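Long-range contacts in N-acetyltransferase (Trypanosoma brucei, PDB 3I3G), which probably transfers an acetyl group from acetyl-CoA to the amine of D-glucosamine 6-phosphate, a step on the route to UDP-N-acetylglucosamine: residues Leu26-Leu31 / Glu51-Ala56; Thr66-His71 / Val78-Leu83. All coordinates share one frame; numbering follows the deposited sequence.

Contact 1: residues Leu26-Leu31 / Glu51-Ala56; sequences LEESDL and ELANIA
Leu31 carries most of the apolar contact, reaching from the start of helix 31-38 to one side of helix 49-61. With its CG anti to the carbonyl carbon (chi1 -59°) and CD1 continuing the extended chain, the side chain puts that methyl over the backbone of the facing helix, 3.7 Å from Ala53 CA. The same CD1 lies 3.9 Å from Ala56 CB, one turn after Leu52, and CD2 also borders that alanine. At the root of the side chain Leu31 CB meets Leu52 CB at 4.0 Å. In this GNAT fold the contact joins the turn after the first strand, 21-25, to the second of the two helices that precede strand 65-71; Phe89 of the second subunit packs on Leu52 and Ala56 as well.

Glu28 adds only a van der Waals touch at the exposed edge: its extended chain brings OE2 3.8 Å from Ala53 CB. Within 26-31, Asp30 OD2 accepts Glu27 N at 2.9 Å from above the carboxylate plane and forms a salt bridge with Arg24, while Asp30 N returns a bond to Glu27 O, bracing the turn that presents Leu31.

Contact 2: residues Thr66-His71 / Val78-Leu83; sequences TKVFCH and VGSASL
Phe69 faces two residues of the other strand, Val78 and Gly79, in a classic beta bulge that interrupts an otherwise regular antiparallel hairpin. Its carbonyl O receives Val78 N at 3.0 Å, and its own N gives a bond to Gly79 O at 2.8 Å. That second donor stands above the carbonyl plane, 42° out of it, whereas the Lys67 and Ala81 pair, which bond N to O in both directions, is nearly linear at each oxygen. Gly79 has no side chain and pairs with Phe69 across the strands, its N 4.1 Å from Phe69 CB; the neighbouring Val78 CG2 packs on Phe69 CB at 4.0 Å.

On the face carrying Thr66, Val68, Ser80 and Ser82, two non-hydrogen-bonded pairs bring side chains together. Thr66 OG1 and Ser82 OG share a hydrogen bond of 2.8 Å, either hydroxyl being a possible donor. Thr66 holds its methyl anti to the backbone N, which sets CG2 against Ser80 OG at 3.4 Å, and Val68 CG1 borders the same oxygen from farther along the strand. On the other face Lys67 bends away to a salt bridge with Asp120 of helix 113-127, and Phe69 packs on Ala116 of the same helix.

Thr66 and Ser82 bond to each other, with a weak bond between Arg59 and Thr66 OG1, and Ser80 OG bonds to His34 NE2 of helix 31-38, so these buried hydroxyls have polar partners within the GNAT sheet.

How the contacts relate
From the N terminus, strand 21-25 runs along the edge of the sheet within the chain and leads into 26-31, the first half of contact 1. The chain then forms helix 31-38 and returns on helix 49-61, where contact 1 closes a loop with 19 residues between its segments. Helix 49-61 leads directly to strand 65-71, and contact 2 closes the much shorter hairpin turn to strand 76-86. The two closures follow in series, neither enclosing nor crossing the other. They meet at Leu26, whose N probably bonds to Thr66 O and whose CD1 packs on Val68 CG1. Together they join the turn after strand 21-25 to helix 49-61 and pair strands 65-71 and 76-86.

Contact 1: residues Leu26-Leu31 / Glu51-Ala56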
ATOM      1  N   LEU A  26     -12.307  12.018   7.052  1.00 16.71           N
ATOM      2  CA  LEU A  26     -13.568  11.378   6.712  1.00 16.69           C
ATOM      3  C   LEU A  26     -14.305  10.942   7.977  1.00 16.70           C
ATOM      4  O   LEU A  26     -13.700  10.375   8.886  1.00 16.70           O
ATOM      5  CB  LEU A  26     -13.309  10.163   5.822  1.00 16.72           C
ATOM      6  CG  LEU A  26     -14.520   9.321   5.420  1.00 16.60           C
ATOM      7  CD1 LEU A  26     -15.383  10.080   4.432  1.00 16.54           C
ATOM      8  CD2 LEU A  26     -14.069   7.998   4.829  1.00 16.59           C
ATOM      9  N   GLU A  27     -15.606  11.209   8.037  1.00 16.57           N
ATOM     10  CA  GLU A  27     -16.415  10.746   9.164  1.00 16.58           C
ATOM     11  C   GLU A  27     -17.657   9.971   8.727  1.00 16.35           C
ATOM     12  O   GLU A  27     -18.048  10.006   7.559  1.00 16.20           O
ATOM     13  CB  GLU A  27     -16.774  11.897  10.112  1.00 16.68           C
ATOM     14  CG  GLU A  27     -17.086  13.219   9.436  1.00 17.55           C
ATOM     15  CD  GLU A  27     -16.924  14.398  10.380  1.00 18.54           C
ATOM     16  OE1 GLU A  27     -17.570  15.442  10.160  1.00 19.28           O
ATOM     17  OE2 GLU A  27     -16.148  14.278  11.351  1.00 19.38           O
ATOM     18  N   GLU A  28     -18.265   9.264   9.674  1.00 16.13           N
ATOM     19  CA  GLU A  28     -19.355   8.342   9.370  1.00 15.99           C
ATOM     20  C   GLU A  28     -20.486   8.991   8.575  1.00 15.73           C
ATOM     21  O   GLU A  28     -21.071   8.362   7.694  1.00 15.65           O
ATOM     22  CB  GLU A  28     -19.895   7.710  10.658  1.00 16.11           C
ATOM     23  CG  GLU A  28     -20.777   6.495  10.427  1.00 16.57           C
ATOM     24  CD  GLU A  28     -21.133   5.776  11.714  1.00 17.26           C
ATOM     25  OE1 GLU A  28     -20.617   6.168  12.782  1.00 17.78           O
ATOM     26  OE2 GLU A  28     -21.925   4.814  11.655  1.00 17.56           O
ATOM     27  N   SER A  29     -20.789  10.250   8.879  1.00 15.43           N
ATOM     28  CA  SER A  29     -21.872  10.953   8.193  1.00 15.22           C
ATOM     29  C   SER A  29     -21.546  11.243   6.726  1.00 15.00           C
ATOM     30  O   SER A  29     -22.429  11.610   5.951  1.00 14.93           O
ATOM     31  CB  SER A  29     -22.216  12.255   8.921  1.00 15.23           C
ATOM     32  OG  SER A  29     -22.584  12.006  10.269  1.00 15.42           O
ATOM     33  N   ASP A  30     -20.280  11.072   6.354  1.00 14.69           N
ATOM     34  CA  ASP A  30     -19.821  11.361   4.993  1.00 14.49           C
ATOM     35  C   ASP A  30     -19.873  10.142   4.071  1.00 14.30           C
ATOM     36  O   ASP A  30     -19.842  10.279   2.848  1.00 14.16           O
ATOM     37  CB  ASP A  30     -18.376  11.869   5.008  1.00 14.45           C
ATOM     38  CG  ASP A  30     -18.179  13.076   5.901  1.00 14.52           C
ATOM     39  OD1 ASP A  30     -19.115  13.891   6.041  1.00 14.30           O
ATOM     40  OD2 ASP A  30     -17.066  13.216   6.453  1.00 14.80           O
ATOM     41  N   LEU A  31     -19.938   8.955   4.661  1.00 14.08           N
ATOM     42  CA  LEU A  31     -19.696   7.711   3.924  1.00 14.01           C
ATOM     43  C   LEU A  31     -20.501   7.540   2.632  1.00 13.87           C
ATOM     44  O   LEU A  31     -19.945   7.166   1.599  1.00 13.86           O
ATOM     45  CB  LEU A  31     -19.877   6.497   4.841  1.00 14.03           C
ATOM     46  CG  LEU A  31     -18.945   6.487   6.058  1.00 14.22           C
ATOM     47  CD1 LEU A  31     -19.146   5.234   6.891  1.00 14.29           C
ATOM     48  CD2 LEU A  31     -17.494   6.606   5.620  1.00 14.24           C
ATOM     49  N   GLU A  51     -23.043  -1.385   5.899  1.00 17.76           N
ATOM     50  CA  GLU A  51     -21.892  -1.924   5.181  1.00 17.69           C
ATOM     51  C   GLU A  51     -20.773  -0.893   5.089  1.00 17.50           C
ATOM     52  O   GLU A  51     -19.605  -1.207   5.325  1.00 17.43           O
ATOM     53  CB  GLU A  51     -22.300  -2.391   3.782  1.00 17.77           C
ATOM     54  CG  GLU A  51     -23.208  -3.611   3.784  1.00 18.47           C
ATOM     55  CD  GLU A  51     -23.710  -3.975   2.400  1.00 19.46           C
ATOM     56  OE1 GLU A  51     -24.158  -3.069   1.664  1.00 19.42           O
ATOM     57  OE2 GLU A  51     -23.666  -5.174   2.048  1.00 20.33           O
ATOM     58  N   LEU A  52     -21.134   0.338   4.746  1.00 17.24           N
ATOM     59  CA  LEU A  52     -20.157   1.416   4.649  1.00 17.08           C
ATOM     60  C   LEU A  52     -19.444   1.629   5.981  1.00 17.04           C
ATOM     61  O   LEU A  52     -18.220   1.745   6.029  1.00 16.91           O
ATOM     62  CB  LEU A  52     -20.831   2.713   4.195  1.00 17.06           C
ATOM     63  CG  LEU A  52     -21.245   2.784   2.723  1.00 16.91           C
ATOM     64  CD1 LEU A  52     -22.188   3.956   2.482  1.00 16.90           C
ATOM     65  CD2 LEU A  52     -20.020   2.880   1.823  1.00 16.76           C
ATOM     66  N   ALA A  53     -20.218   1.677   7.061  1.00 17.00           N
ATOM     67  CA  ALA A  53     -19.661   1.890   8.392  1.00 17.05           C
ATOM     68  C   ALA A  53     -18.632   0.819   8.745  1.00 17.09           C
ATOM     69  O   ALA A  53     -17.565   1.124   9.278  1.00 17.01           O
ATOM     70  CB  ALA A  53     -20.770   1.925   9.434  1.00 17.04           C
ATOM     71  N   ASN A  54     -18.963  -0.433   8.448  1.00 17.12           N
ATOM     72  CA  ASN A  54     -18.069  -1.547   8.740  1.00 17.37           C
ATOM     73  C   ASN A  54     -16.758  -1.453   7.967  1.00 17.27           C
ATOM     74  O   ASN A  54     -15.692  -1.757   8.499  1.00 17.36           O
ATOM     75  CB  ASN A  54     -18.757  -2.881   8.453  1.00 17.50           C
ATOM     76  CG  ASN A  54     -19.802  -3.228   9.492  1.00 18.10           C
ATOM     77  OD1 ASN A  54     -19.886  -2.587  10.539  1.00 18.96           O
ATOM     78  ND2 ASN A  54     -20.602  -4.250   9.211  1.00 18.96           N
ATOM     79  N   ILE A  55     -16.847  -1.033   6.711  1.00 17.21           N
ATOM     80  CA  ILE A  55     -15.660  -0.858   5.882  1.00 17.19           C
ATOM     81  C   ILE A  55     -14.785   0.265   6.428  1.00 17.31           C
ATOM     82  O   ILE A  55     -13.565   0.126   6.521  1.00 17.19           O
ATOM     83  CB  ILE A  55     -16.033  -0.554   4.421  1.00 17.12           C
ATOM     84  CG1 ILE A  55     -16.748  -1.754   3.796  1.00 17.01           C
ATOM     85  CG2 ILE A  55     -14.791  -0.194   3.621  1.00 16.95           C
ATOM     86  CD1 ILE A  55     -17.362  -1.464   2.443  1.00 16.99           C
ATOM     87  N   ALA A  56     -15.415   1.379   6.786  1.00 17.47           N
ATOM     88  CA  ALA A  56     -14.697   2.501   7.376  1.00 17.79           C
ATOM     89  C   ALA A  56     -13.969   2.042   8.635  1.00 18.07           C
ATOM     90  O   ALA A  56     -12.854   2.477   8.913  1.00 18.03           O
ATOM     91  CB  ALA A  56     -15.654   3.638   7.697  1.00 17.73           C
TER

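Contact 2: residues Thr66-His71 / Val78-Leu83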
ATOM      1  N   THR A  66      -8.184   8.927   5.786  1.00 15.60           N
ATOM      2  CA  THR A  66      -8.818   9.501   4.607  1.00 15.32           C
ATOM      3  C   THR A  66      -9.172  10.965   4.834  1.00 15.14           C
ATOM      4  O   THR A  66      -9.914  11.300   5.759  1.00 15.00           O
ATOM      5  CB  THR A  66     -10.086   8.724   4.201  1.00 15.28           C
ATOM      6  OG1 THR A  66      -9.751   7.352   3.957  1.00 15.37           O
ATOM      7  CG2 THR A  66     -10.691   9.323   2.940  1.00 15.34           C
ATOM      8  N   LYS A  67      -8.628  11.834   3.990  1.00 14.92           N
ATOM      9  CA  LYS A  67      -8.945  13.253   4.044  1.00 14.86           C
ATOM     10  C   LYS A  67      -9.905  13.586   2.913  1.00 14.72           C
ATOM     11  O   LYS A  67      -9.765  13.076   1.803  1.00 14.61           O
ATOM     12  CB  LYS A  67      -7.675  14.096   3.925  1.00 14.93           C
ATOM     13  CG  LYS A  67      -6.628  13.797   4.986  1.00 15.26           C
ATOM     14  CD  LYS A  67      -7.178  14.027   6.386  1.00 16.08           C
ATOM     15  CE  LYS A  67      -7.430  15.502   6.652  1.00 16.41           C
ATOM     16  NZ  LYS A  67      -6.161  16.266   6.809  1.00 16.97           N
ATOM     17  N   VAL A  68     -10.885  14.435   3.199  1.00 14.62           N
ATOM     18  CA  VAL A  68     -11.881  14.797   2.201  1.00 14.65           C
ATOM     19  C   VAL A  68     -12.111  16.300   2.149  1.00 14.73           C
ATOM     20  O   VAL A  68     -11.922  17.007   3.140  1.00 14.68           O
ATOM     21  CB  VAL A  68     -13.236  14.117   2.484  1.00 14.64           C
ATOM     22  CG1 VAL A  68     -13.099  12.605   2.425  1.00 14.53           C
ATOM     23  CG2 VAL A  68     -13.776  14.560   3.837  1.00 14.53           C
ATOM     24  N   PHE A  69     -12.512  16.783   0.980  1.00 14.84           N
ATOM     25  CA  PHE A  69     -13.027  18.135   0.856  1.00 15.05           C
ATOM     26  C   PHE A  69     -14.543  18.076   0.927  1.00 15.25           C
ATOM     27  O   PHE A  69     -15.175  17.288   0.221  1.00 15.12           O
ATOM     28  CB  PHE A  69     -12.578  18.783  -0.453  1.00 15.02           C
ATOM     29  CG  PHE A  69     -11.301  19.560  -0.335  1.00 15.00           C
ATOM     30  CD1 PHE A  69     -11.274  20.767   0.346  1.00 14.91           C
ATOM     31  CD2 PHE A  69     -10.130  19.090  -0.904  1.00 14.90           C
ATOM     32  CE1 PHE A  69     -10.101  21.488   0.458  1.00 15.00           C
ATOM     33  CE2 PHE A  69      -8.956  19.808  -0.795  1.00 14.67           C
ATOM     34  CZ  PHE A  69      -8.941  21.007  -0.112  1.00 14.99           C
ATOM     35  N   CYS A  70     -15.121  18.905   1.788  1.00 15.55           N
ATOM     36  CA  CYS A  70     -16.562  18.910   1.985  1.00 16.02           C
ATOM     37  C   CYS A  70     -17.147  20.297   1.757  1.00 16.20           C
ATOM     38  O   CYS A  70     -16.629  21.293   2.264  1.00 16.29           O
ATOM     39  CB  CYS A  70     -16.905  18.421   3.396  1.00 16.00           C
ATOM     40  SG  CYS A  70     -18.653  18.564   3.858  1.00 16.79           S
ATOM     41  N   HIS A  71     -18.220  20.357   0.978  1.00 16.47           N
ATOM     42  CA  HIS A  71     -19.000  21.578   0.861  1.00 16.82           C
ATOM     43  C   HIS A  71     -19.848  21.702   2.121  1.00 17.10           C
ATOM     44  O   HIS A  71     -20.933  21.127   2.213  1.00 17.13           O
ATOM     45  CB  HIS A  71     -19.882  21.535  -0.386  1.00 16.74           C
ATOM     46  CG  HIS A  71     -20.650  22.796  -0.626  1.00 16.79           C
ATOM     47  ND1 HIS A  71     -22.016  22.881  -0.456  1.00 16.86           N
ATOM     48  CD2 HIS A  71     -20.242  24.029  -1.012  1.00 16.77           C
ATOM     49  CE1 HIS A  71     -22.417  24.109  -0.734  1.00 16.92           C
ATOM     50  NE2 HIS A  71     -21.360  24.825  -1.073  1.00 16.75           N
ATOM     51  N   VAL A  78     -16.679  16.327  -2.174  1.00 13.58           N
ATOM     52  CA  VAL A  78     -16.258  16.640  -3.537  1.00 13.39           C
ATOM     53  C   VAL A  78     -14.786  16.332  -3.796  1.00 13.24           C
ATOM     54  O   VAL A  78     -14.275  16.583  -4.887  1.00 13.15           O
ATOM     55  CB  VAL A  78     -16.524  18.120  -3.874  1.00 13.36           C
ATOM     56  CG1 VAL A  78     -18.012  18.421  -3.784  1.00 13.57           C
ATOM     57  CG2 VAL A  78     -15.732  19.024  -2.944  1.00 13.44           C
ATOM     58  N   GLY A  79     -14.107  15.786  -2.791  1.00 13.07           N
ATOM     59  CA  GLY A  79     -12.702  15.420  -2.933  1.00 12.99           C
ATOM     60  C   GLY A  79     -12.261  14.443  -1.864  1.00 12.88           C
ATOM     61  O   GLY A  79     -12.693  14.531  -0.715  1.00 12.86           O
ATOM     62  N   SER A  80     -11.399  13.504  -2.240  1.00 12.92           N
ATOM     63  CA  SER A  80     -10.903  12.516  -1.292  1.00 12.92           C
ATOM     64  C   SER A  80      -9.525  11.985  -1.668  1.00 13.01           C
ATOM     65  O   SER A  80      -9.188  11.870  -2.847  1.00 12.95           O
ATOM     66  CB  SER A  80     -11.886  11.351  -1.166  1.00 12.90           C
ATOM     67  OG  SER A  80     -11.434  10.407  -0.208  1.00 12.71           O
ATOM     68  N   ALA A  81      -8.740  11.662  -0.647  1.00 13.13           N
ATOM     69  CA  ALA A  81      -7.439  11.030  -0.825  1.00 13.32           C
ATOM     70  C   ALA A  81      -7.087  10.289   0.458  1.00 13.52           C
ATOM     71  O   ALA A  81      -7.286  10.810   1.553  1.00 13.56           O
ATOM     72  CB  ALA A  81      -6.381  12.069  -1.151  1.00 13.32           C
ATOM     73  N   SER A  82      -6.573   9.071   0.323  1.00 13.79           N
ATOM     74  CA  SER A  82      -6.279   8.244   1.491  1.00 14.11           C
ATOM     75  C   SER A  82      -4.782   8.008   1.666  1.00 14.43           C
ATOM     76  O   SER A  82      -4.026   8.001   0.695  1.00 14.37           O
ATOM     77  CB  SER A  82      -7.022   6.910   1.407  1.00 14.10           C
ATOM     78  OG  SER A  82      -8.424   7.105   1.485  1.00 13.96           O
ATOM     79  N   LEU A  83      -4.367   7.812   2.914  1.00 14.87           N
ATOM     80  CA  LEU A  83      -2.957   7.627   3.233  1.00 15.35           C
ATOM     81  C   LEU A  83      -2.738   6.404   4.118  1.00 15.86           C
ATOM     82  O   LEU A  83      -3.388   6.244   5.150  1.00 15.88           O
ATOM     83  CB  LEU A  83      -2.399   8.873   3.925  1.00 15.23           C
ATOM     84  CG  LEU A  83      -0.938   8.795   4.367  1.00 15.13           C
ATOM     85  CD1 LEU A  83      -0.026   8.624   3.163  1.00 15.01           C
ATOM     86  CD2 LEU A  83      -0.544  10.028   5.172  1.00 15.18           C
TER